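Local coordinates for Iron(3+)-hydroxamate-binding protein FhuD (Bacillus subtilis subsp. subtilis, PDB 3G9Q) that binds iron(3+)-hydroxamate complexes such as ferrichrome and passes them to the membrane permease of the FhuCBGD ABC transporter for import, at residues E110-M114 against T115-D119. Residues are numbered along the deposited sequence; the frame is centred on the assembly and turned at random.
Sequences EFAKM and TGTED
Thr115 folds its hydroxyl back onto Phe111 in the last turn of helix 106-115. Its OG1 sits between the backbone N and the carbonyl carbon (chi1 56°) and donates to Phe111 O at 2.8 Å, while Thr115 N reaches the same oxygen at 3.0 Å from the other face of the carbonyl plane. Beyond it Gly116 takes a positive phi, 77°, and the chain reverses in a Schellman motif: Thr117 N returns to Ala112 O at 2.8 Å in a nearly straight 6→1 bond, and the 5→2 bond from Gly116 N to Lys113 O is weak. Thr117 OG1 in turn donates to Thr115 OG1 at 2.9 Å, joining the two hydroxyls in a relay that ends on Phe111 O. A valine in place of Thr115 would probably cost Phe111 O its hydroxyl donor and leave Thr117 OG1 without this acceptor. On the exposed flank the Glu118 and Lys113 side chains run side by side, and the carboxylate lies against the backbone, OE1 3.4 Å from Lys113 CA; NZ and OE1 remain 5.0 Å apart, too far for a salt bridge. The turn leads from helix 106-115, whose Phe111 packs on helix 25-31 and strand 94-97, into the long helix 118-143 linking the two lobes.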
ATOM      1  N   GLU A 110       3.605 -15.067  -7.980  1.00 51.94           N
ATOM      2  CA  GLU A 110       4.951 -15.619  -7.839  1.00 56.84           C
ATOM      3  C   GLU A 110       4.964 -16.447  -6.563  1.00 56.63           C
ATOM      4  O   GLU A 110       5.450 -17.574  -6.551  1.00 63.90           O
ATOM      5  CB  GLU A 110       5.991 -14.501  -7.723  1.00 64.84           C
ATOM      6  CG  GLU A 110       7.441 -14.976  -7.659  1.00 72.69           C
ATOM      7  CD  GLU A 110       8.418 -13.863  -7.260  1.00 90.68           C
ATOM      8  OE1 GLU A 110       8.411 -13.455  -6.076  1.00 94.87           O
ATOM      9  OE2 GLU A 110       9.191 -13.397  -8.130  1.00 91.07           O
ATOM     10  N   PHE A 111       4.416 -15.875  -5.492  1.00 50.31           N
ATOM     11  CA  PHE A 111       4.353 -16.538  -4.193  1.00 44.48           C
ATOM     12  C   PHE A 111       3.393 -17.717  -4.217  1.00 43.72           C
ATOM     13  O   PHE A 111       3.638 -18.722  -3.562  1.00 42.74           O
ATOM     14  CB  PHE A 111       3.904 -15.550  -3.111  1.00 48.91           C
ATOM     15  CG  PHE A 111       4.954 -14.539  -2.717  1.00 39.19           C
ATOM     16  CD1 PHE A 111       4.581 -13.262  -2.325  1.00 42.61           C
ATOM     17  CD2 PHE A 111       6.307 -14.869  -2.705  1.00 43.66           C
ATOM     18  CE1 PHE A 111       5.535 -12.334  -1.932  1.00 48.62           C
ATOM     19  CE2 PHE A 111       7.266 -13.942  -2.310  1.00 39.37           C
ATOM     20  CZ  PHE A 111       6.878 -12.678  -1.925  1.00 44.19           C
ATOM     21  N   ALA A 112       2.299 -17.586  -4.963  1.00 44.44           N
ATOM     22  CA  ALA A 112       1.312 -18.653  -5.060  1.00 50.30           C
ATOM     23  C   ALA A 112       1.940 -19.879  -5.715  1.00 53.26           C
ATOM     24  O   ALA A 112       1.760 -21.004  -5.254  1.00 53.94           O
ATOM     25  CB  ALA A 112       0.106 -18.181  -5.861  1.00 47.79           C
ATOM     26  N   LYS A 113       2.686 -19.645  -6.786  1.00 48.66           N
ATOM     27  CA  LYS A 113       3.357 -20.707  -7.525  1.00 56.65           C
ATOM     28  C   LYS A 113       4.451 -21.319  -6.667  1.00 57.37           C
ATOM     29  O   LYS A 113       4.633 -22.536  -6.641  1.00 61.57           O
ATOM     30  CB  LYS A 113       3.952 -20.133  -8.815  1.00 62.62           C
ATOM     31  CG  LYS A 113       4.493 -21.147  -9.810  1.00 59.86           C
ATOM     32  CD  LYS A 113       5.922 -21.550  -9.487  1.00 69.02           C
ATOM     33  CE  LYS A 113       6.492 -22.449 -10.579  1.00 78.25           C
ATOM     34  NZ  LYS A 113       5.731 -23.734 -10.737  1.00 75.09           N
HETATM   35  N   MSE A 114       5.176 -20.459  -5.966  1.00 58.61           N
HETATM   36  CA  MSE A 114       6.257 -20.878  -5.085  1.00 62.80           C
HETATM   37  C   MSE A 114       5.779 -21.766  -3.940  1.00 59.71           C
HETATM   38  O   MSE A 114       6.495 -22.669  -3.510  1.00 59.05           O
HETATM   39  CB  MSE A 114       6.950 -19.645  -4.499  1.00 75.71           C
HETATM   40  CG  MSE A 114       7.983 -19.941  -3.413  1.00 82.51           C
HETATM   41 SE   MSE A 114       8.579 -18.321  -2.504  1.00106.11          SE
HETATM   42  CE  MSE A 114       9.465 -17.441  -4.009  1.00 83.78           C
ATOM     43  N   THR A 115       4.569 -21.521  -3.450  1.00 56.69           N
ATOM     44  CA  THR A 115       4.054 -22.289  -2.324  1.00 51.65           C
ATOM     45  C   THR A 115       3.040 -23.367  -2.665  1.00 51.60           C
ATOM     46  O   THR A 115       2.651 -24.146  -1.792  1.00 44.90           O
ATOM     47  CB  THR A 115       3.445 -21.340  -1.261  1.00 62.44           C
ATOM     48  OG1 THR A 115       2.426 -20.522  -1.862  1.00 49.27           O
ATOM     49  CG2 THR A 115       4.546 -20.442  -0.667  1.00 40.38           C
ATOM     50  N   GLY A 116       2.623 -23.403  -3.930  1.00 54.21           N
ATOM     51  CA  GLY A 116       1.649 -24.384  -4.381  1.00 42.41           C
ATOM     52  C   GLY A 116       0.233 -24.032  -3.951  1.00 51.96           C
ATOM     53  O   GLY A 116      -0.526 -24.892  -3.506  1.00 47.96           O
ATOM     54  N   THR A 117      -0.127 -22.758  -4.078  1.00 56.34           N
ATOM     55  CA  THR A 117      -1.460 -22.290  -3.697  1.00 60.86           C
ATOM     56  C   THR A 117      -2.066 -21.388  -4.785  1.00 63.46           C
ATOM     57  O   THR A 117      -2.757 -20.407  -4.491  1.00 63.31           O
ATOM     58  CB  THR A 117      -1.412 -21.510  -2.350  1.00 59.18           C
ATOM     59  OG1 THR A 117      -0.398 -20.496  -2.406  1.00 52.82           O
ATOM     60  CG2 THR A 117      -1.114 -22.453  -1.201  1.00 54.47           C
ATOM     61  N   GLU A 118      -1.812 -21.735  -6.045  1.00 55.93           N
ATOM     62  CA  GLU A 118      -2.311 -20.958  -7.175  1.00 54.14           C
ATOM     63  C   GLU A 118      -3.844 -20.797  -7.166  1.00 58.73           C
ATOM     64  O   GLU A 118      -4.372 -19.869  -7.775  1.00 61.81           O
ATOM     65  CB  GLU A 118      -1.854 -21.591  -8.499  1.00 41.02           C
ATOM     66  CG  GLU A 118      -0.333 -21.762  -8.670  1.00 52.62           C
ATOM     67  CD  GLU A 118       0.234 -23.027  -7.998  1.00 68.60           C
ATOM     68  OE1 GLU A 118       1.412 -23.365  -8.254  1.00 57.52           O
ATOM     69  OE2 GLU A 118      -0.486 -23.688  -7.214  1.00 69.54           O
ATOM     70  N   ASP A 119      -4.553 -21.682  -6.469  1.00 52.58           N
ATOM     71  CA  ASP A 119      -6.013 -21.600  -6.409  1.00 60.92           C
ATOM     72  C   ASP A 119      -6.449 -20.500  -5.456  1.00 67.86           C
ATOM     73  O   ASP A 119      -7.490 -19.868  -5.642  1.00 74.41           O
ATOM     74  CB  ASP A 119      -6.630 -22.905  -5.905  1.00 78.06           C
ATOM     75  CG  ASP A 119      -6.842 -22.903  -4.387  1.00 91.86           C
ATOM     76  OD1 ASP A 119      -5.837 -22.791  -3.638  1.00 97.63           O
ATOM     77  OD2 ASP A 119      -8.012 -23.006  -3.945  1.00 90.82           O
TER